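Local coordinates for uncharacterized protein (Eubacterium rectale, PDB 5COZ) that is of unknown function but resembles YycH-type regulatory proteins and is probably exported as a lipoprotein, at residues G103-Y107 / A119-D123; E25-L31 / I51-Y57. All blocks are in the same frame, centred on the assembly; numbering follows the deposited sequence.

Contact 1: residues G103-Y107 / A119-D123; sequences GNEIY and AIRND
This is an antiparallel backbone pairing continued by a side-chain contact: Y107 and I120 are bonded through their backbones, while beyond them N104 and N122 meet through their amides. The site lies in the β hairpin of strands 104-111 and 116-120, at the end remote from its turn, within the antiparallel sheet. Y107 and I120 form a hydrogen-bonded pair. Y107 N donates to I120 O at 2.9 Å and I120 N to Y107 O at 2.8 Å, both bonds nearly straight and close to the line of the accepting C=O. The same two oxygens also receive CA-H...O contacts, I120 O from I106 CA and Y107 O from A119 CA at 3.4 Å. Both side chains of the pair lie on the face of the sheet covered by helix 73-87, where each touches C76.

I106 projects from the other face. Its CG1 lies 3.9 Å from CG of R121, and the two side chains run side by side in the same direction. Farther out, R121 bends at chi3 (75°), and its NH1 forms a salt bridge with D123 OD1 at 2.8 Å, although the hydrogen bond within it is weak.

Beyond the bonded pair, the amide planes of N104 and N122 stack almost parallel, 4° apart, with N104 ND2 3.4 Å from N122 CG. The two ND2 atoms, both donors, do not bond each other. N122 OD1 is buried without a partner in the model, yet it sits 3.4 Å above the R121 guanidinium plane, offset toward its rim, where the positive charge would probably ease its burial. The directional bonding across this contact therefore belongs to the backbone, and beyond the last bonded pair its place is taken by amide stacking and aliphatic contact.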
loop_
_atom_site.group_PDB
_atom_site.type_symbol
_atom_site.label_atom_id
_atom_site.label_comp_id
_atom_site.label_asym_id
_atom_site.label_seq_id
_atom_site.Cartn_x
_atom_site.Cartn_y
_atom_site.Cartn_z
ATOM N N GLY A 103 -14.675 2.942 -23.115
ATOM C CA GLY A 103 -14.807 1.496 -22.974
ATOM C C GLY A 103 -14.849 0.990 -21.543
ATOM O O GLY A 103 -14.995 -0.216 -21.333
ATOM N N ASN A 104 -14.725 1.892 -20.549
ATOM C CA ASN A 104 -14.792 1.515 -19.135
ATOM C C ASN A 104 -16.179 1.804 -18.588
ATOM O O ASN A 104 -16.696 2.895 -18.808
ATOM C CB ASN A 104 -13.742 2.273 -18.309
ATOM C CG ASN A 104 -12.304 2.055 -18.741
ATOM O OD1 ASN A 104 -11.518 3.003 -18.838
ATOM N ND2 ASN A 104 -11.919 0.808 -18.992
ATOM N N GLU A 105 -16.765 0.850 -17.860
ATOM C CA GLU A 105 -18.083 1.018 -17.239
ATOM C C GLU A 105 -17.924 1.538 -15.818
ATOM O O GLU A 105 -17.029 1.109 -15.105
ATOM C CB GLU A 105 -18.900 -0.298 -17.224
ATOM C CG GLU A 105 -19.057 -0.993 -18.574
ATOM C CD GLU A 105 -19.550 -0.096 -19.695
ATOM O OE1 GLU A 105 -20.523 0.656 -19.464
ATOM O OE2 GLU A 105 -18.932 -0.104 -20.785
ATOM N N ILE A 106 -18.756 2.495 -15.435
ATOM C CA ILE A 106 -18.726 3.083 -14.091
ATOM C C ILE A 106 -20.116 2.968 -13.491
ATOM O O ILE A 106 -21.084 3.435 -14.095
ATOM C CB ILE A 106 -18.279 4.575 -14.187
ATOM C CG1 ILE A 106 -16.881 4.706 -14.840
ATOM C CG2 ILE A 106 -18.350 5.299 -12.816
ATOM C CD1 ILE A 106 -16.643 6.052 -15.534
ATOM N N TYR A 107 -20.220 2.312 -12.325
ATOM C CA TYR A 107 -21.494 2.151 -11.634
ATOM C C TYR A 107 -21.453 2.839 -10.311
ATOM O O TYR A 107 -20.480 2.680 -9.565
ATOM C CB TYR A 107 -21.830 0.682 -11.411
ATOM C CG TYR A 107 -22.172 -0.056 -12.669
ATOM C CD1 TYR A 107 -23.485 -0.122 -13.126
ATOM C CD2 TYR A 107 -21.185 -0.697 -13.415
ATOM C CE1 TYR A 107 -23.813 -0.835 -14.269
ATOM C CE2 TYR A 107 -21.500 -1.415 -14.568
ATOM C CZ TYR A 107 -22.817 -1.471 -14.995
ATOM O OH TYR A 107 -23.147 -2.176 -16.130
ATOM N N ALA A 119 -18.962 3.216 -5.484
ATOM C CA ALA A 119 -18.598 3.506 -6.859
ATOM C C ALA A 119 -17.711 2.398 -7.332
ATOM O O ALA A 119 -16.706 2.102 -6.681
ATOM C CB ALA A 119 -17.859 4.840 -6.939
ATOM N N ILE A 120 -18.055 1.782 -8.471
ATOM C CA ILE A 120 -17.237 0.704 -9.002
ATOM C C ILE A 120 -16.860 1.039 -10.447
ATOM O O ILE A 120 -17.741 1.320 -11.252
ATOM C CB ILE A 120 -17.927 -0.681 -8.894
ATOM C CG1 ILE A 120 -18.304 -0.977 -7.436
ATOM C CG2 ILE A 120 -17.021 -1.782 -9.483
ATOM C CD1 ILE A 120 -19.204 -2.227 -7.285
ATOM N N ARG A 121 -15.556 1.002 -10.746
ATOM C CA ARG A 121 -15.002 1.248 -12.082
ATOM C C ARG A 121 -14.275 -0.026 -12.542
ATOM O O ARG A 121 -14.271 -1.030 -11.819
ATOM C CB ARG A 121 -14.005 2.437 -12.025
ATOM C CG ARG A 121 -14.603 3.820 -11.850
ATOM C CD ARG A 121 -13.517 4.889 -11.779
ATOM N NE ARG A 121 -12.918 5.172 -13.087
ATOM C CZ ARG A 121 -11.746 4.696 -13.502
ATOM N NH1 ARG A 121 -11.023 3.908 -12.712
ATOM N NH2 ARG A 121 -11.288 5.003 -14.708
ATOM N N ASN A 122 -13.561 0.021 -13.674
ATOM C CA ASN A 122 -12.857 -1.182 -14.122
ATOM C C ASN A 122 -11.743 -1.631 -13.164
ATOM O O ASN A 122 -11.574 -2.835 -12.972
ATOM C CB ASN A 122 -12.273 -0.973 -15.537
ATOM C CG ASN A 122 -11.386 0.249 -15.664
ATOM O OD1 ASN A 122 -11.786 1.366 -15.357
ATOM N ND2 ASN A 122 -10.153 0.062 -16.110
ATOM N N ASP A 123 -11.004 -0.688 -12.542
ATOM C CA ASP A 123 -9.852 -1.062 -11.730
ATOM C C ASP A 123 -9.872 -0.462 -10.336
ATOM O O ASP A 123 -8.814 -0.331 -9.708
ATOM C CB ASP A 123 -8.558 -0.630 -12.444
ATOM C CG ASP A 123 -8.425 0.876 -12.616
ATOM O OD1 ASP A 123 -9.440 1.595 -12.439
ATOM O OD2 ASP A 123 -7.319 1.339 -12.962
#

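Contact 2: residues E25-L31 / I51-Y57; sequences EEQIGKL and IWDATSY
The Y57 ring lies with one face against I28, whose CB stands 3.8 Å from the ring centroid and only 11° off the normal, a CH-pi contact centred on the ring. The backbone carbonyls of E25 and E26 come to the ring's edge, near its plane, and L31 CD1 approaches obliquely. Y57 OH donates to E25 O at 2.7 Å, tilted 18° from the carbonyl plane, which ties the far end of the ring to the backbone three residues ahead of the short 3-10 segment 28-30.

I28 is the hub of the apolar packing. With CG1 anti to the backbone N (chi1 -161°), this branch runs between Y57 and I51, its CG1 being 3.7 Å from Y57 CE1 and 3.9 Å from I51 CB. The other branch, CG2, rests on the backbone at S56, 3.6 Å from its N, while CD1 reaches the A54 methyl. L31 closes the group by placing CD1 3.8 Å from I51 CG2. On the facing segment, a type II' turn from I51 to A54 brings the I51 and A54 side chains round to I28.

The contact joins the loop between helix 16-22 and strand 34-40 to the one between strands 43-50 and 58-66. The ring of H275 also meets that of Y57. Strand 295-311 supplies L303 against I28 and A54, while P276 of helix 276-288 packs on L31 and Y57.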
loop_
_atom_site.group_PDB
_atom_site.type_symbol
_atom_site.label_atom_id
_atom_site.label_comp_id
_atom_site.label_asym_id
_atom_site.label_seq_id
_atom_site.Cartn_x
_atom_site.Cartn_y
_atom_site.Cartn_z
ATOM N N GLU A 25 20.465 -14.602 5.684
ATOM C CA GLU A 25 19.940 -15.891 6.154
ATOM C C GLU A 25 19.599 -16.830 4.981
ATOM O O GLU A 25 18.975 -16.407 3.994
ATOM C CB GLU A 25 18.675 -15.664 6.994
ATOM C CG GLU A 25 18.964 -15.064 8.363
ATOM C CD GLU A 25 19.629 -15.998 9.359
ATOM O OE1 GLU A 25 19.714 -17.217 9.088
ATOM O OE2 GLU A 25 20.035 -15.511 10.437
ATOM N N GLU A 26 19.991 -18.102 5.096
ATOM C CA GLU A 26 19.717 -19.095 4.050
ATOM C C GLU A 26 18.212 -19.390 3.956
ATOM O O GLU A 26 17.740 -19.768 2.890
ATOM C CB GLU A 26 20.532 -20.396 4.258
ATOM C CG GLU A 26 20.166 -21.215 5.482
ATOM C CD GLU A 26 20.887 -22.543 5.623
ATOM O OE1 GLU A 26 22.140 -22.551 5.588
ATOM O OE2 GLU A 26 20.197 -23.572 5.804
ATOM N N GLN A 27 17.457 -19.197 5.065
ATOM C CA GLN A 27 16.007 -19.376 5.105
ATOM C C GLN A 27 15.356 -18.026 5.232
ATOM O O GLN A 27 15.657 -17.266 6.162
ATOM C CB GLN A 27 15.577 -20.296 6.249
ATOM C CG GLN A 27 16.092 -21.719 6.042
ATOM C CD GLN A 27 15.651 -22.656 7.133
ATOM O OE1 GLN A 27 14.661 -22.420 7.833
ATOM N NE2 GLN A 27 16.359 -23.758 7.273
ATOM N N ILE A 28 14.473 -17.714 4.292
ATOM C CA ILE A 28 13.832 -16.393 4.252
ATOM C C ILE A 28 13.052 -16.085 5.553
ATOM O O ILE A 28 13.058 -14.946 6.020
ATOM C CB ILE A 28 12.952 -16.258 2.985
ATOM C CG1 ILE A 28 12.672 -14.785 2.676
ATOM C CG2 ILE A 28 11.643 -17.073 3.091
ATOM C CD1 ILE A 28 12.022 -14.584 1.299
ATOM N N GLY A 29 12.461 -17.114 6.138
ATOM C CA GLY A 29 11.693 -16.994 7.370
ATOM C C GLY A 29 12.536 -16.673 8.586
ATOM O O GLY A 29 11.985 -16.276 9.616
ATOM N N LYS A 30 13.877 -16.764 8.469
ATOM C CA LYS A 30 14.779 -16.454 9.587
ATOM C C LYS A 30 15.371 -15.034 9.524
ATOM O O LYS A 30 16.092 -14.621 10.438
ATOM C CB LYS A 30 15.888 -17.499 9.681
ATOM C CG LYS A 30 15.330 -18.828 10.217
ATOM C CD LYS A 30 16.372 -19.950 10.323
ATOM C CE LYS A 30 17.556 -19.665 11.226
ATOM N NZ LYS A 30 17.148 -19.181 12.576
ATOM N N LEU A 31 15.026 -14.262 8.475
ATOM C CA LEU A 31 15.484 -12.875 8.397
ATOM C C LEU A 31 14.869 -12.106 9.530
ATOM O O LEU A 31 13.749 -12.420 9.950
ATOM C CB LEU A 31 15.042 -12.239 7.057
ATOM C CG LEU A 31 15.698 -12.786 5.798
ATOM C CD1 LEU A 31 14.910 -12.328 4.569
ATOM C CD2 LEU A 31 17.172 -12.324 5.674
ATOM N N ILE A 51 9.200 -9.601 4.209
ATOM C CA ILE A 51 9.193 -10.706 3.241
ATOM C C ILE A 51 7.788 -11.333 3.222
ATOM O O ILE A 51 7.552 -12.319 2.523
ATOM C CB ILE A 51 10.351 -11.732 3.409
ATOM C CG1 ILE A 51 10.437 -12.344 4.821
ATOM C CG2 ILE A 51 11.660 -11.028 3.045
ATOM C CD1 ILE A 51 9.474 -13.522 5.054
ATOM N N TRP A 52 6.863 -10.763 4.021
ATOM C CA TRP A 52 5.430 -11.074 3.945
ATOM C C TRP A 52 5.219 -12.572 4.157
ATOM O O TRP A 52 5.785 -13.111 5.111
ATOM C CB TRP A 52 4.865 -10.534 2.605
ATOM C CG TRP A 52 5.222 -9.084 2.391
ATOM C CD1 TRP A 52 6.229 -8.589 1.607
ATOM C CD2 TRP A 52 4.575 -7.944 2.983
ATOM N NE1 TRP A 52 6.244 -7.205 1.667
ATOM C CE2 TRP A 52 5.248 -6.788 2.519
ATOM C CE3 TRP A 52 3.544 -7.794 3.928
ATOM C CZ2 TRP A 52 4.886 -5.496 2.926
ATOM C CZ3 TRP A 52 3.167 -6.512 4.314
ATOM C CH2 TRP A 52 3.857 -5.385 3.846
ATOM N N ASP A 53 4.440 -13.244 3.292
ATOM C CA ASP A 53 4.170 -14.656 3.494
ATOM C C ASP A 53 4.966 -15.539 2.526
ATOM O O ASP A 53 4.602 -16.701 2.304
ATOM C CB ASP A 53 2.654 -14.907 3.357
ATOM C CG ASP A 53 1.827 -14.125 4.367
ATOM O OD1 ASP A 53 2.346 -13.827 5.457
ATOM O OD2 ASP A 53 0.672 -13.808 4.065
ATOM N N ALA A 54 6.115 -15.030 2.019
ATOM C CA ALA A 54 6.957 -15.832 1.137
ATOM C C ALA A 54 7.502 -17.049 1.885
ATOM O O ALA A 54 7.914 -16.910 3.038
ATOM C CB ALA A 54 8.118 -14.983 0.640
ATOM N N THR A 55 7.457 -18.234 1.254
ATOM C CA THR A 55 7.870 -19.445 1.956
ATOM C C THR A 55 9.313 -19.822 1.670
ATOM O O THR A 55 9.859 -20.699 2.344
ATOM C CB THR A 55 6.956 -20.623 1.607
ATOM O OG1 THR A 55 6.997 -20.835 0.202
ATOM C CG2 THR A 55 5.512 -20.409 2.059
ATOM N N SER A 56 9.941 -19.164 0.684
ATOM C CA SER A 56 11.326 -19.439 0.350
ATOM C C SER A 56 11.838 -18.369 -0.571
ATOM O O SER A 56 11.086 -17.469 -0.961
ATOM C CB SER A 56 11.478 -20.817 -0.296
ATOM O OG SER A 56 11.101 -20.771 -1.656
ATOM N N TYR A 57 13.119 -18.485 -0.947
ATOM C CA TYR A 57 13.708 -17.549 -1.905
ATOM C C TYR A 57 13.436 -17.971 -3.357
ATOM O O TYR A 57 13.844 -17.261 -4.279
ATOM C CB TYR A 57 15.210 -17.424 -1.679
ATOM C CG TYR A 57 15.613 -16.725 -0.398
ATOM C CD1 TYR A 57 15.449 -15.351 -0.246
ATOM C CD2 TYR A 57 16.221 -17.427 0.637
ATOM C CE1 TYR A 57 15.911 -14.684 0.897
ATOM C CE2 TYR A 57 16.681 -16.780 1.782
ATOM C CZ TYR A 57 16.528 -15.405 1.907
ATOM O OH TYR A 57 17.036 -14.750 3.009
#

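How the contacts relate
The contacts lie on opposite sides of the chain's centre, about 38 Å apart between centres, and hold different elements. Contact 2 joins two loops beside the mixed sheet, whereas contact 1 lies within one hairpin of the antiparallel sheet. Both are partly buried, each combining a buried apolar portion with more accessible residues. In contact 1 paired backbones supply the hydrogen bonds and the two asparagine amides stack beyond the bonded pair. Contact 2, lacking strand pairing, depends on aliphatic and aromatic packing with a single side-chain-to-backbone hydrogen bond. A tyrosine takes part in each, through its backbone in 103-107/119-123 and through its ring and hydroxyl in 25-31/51-57.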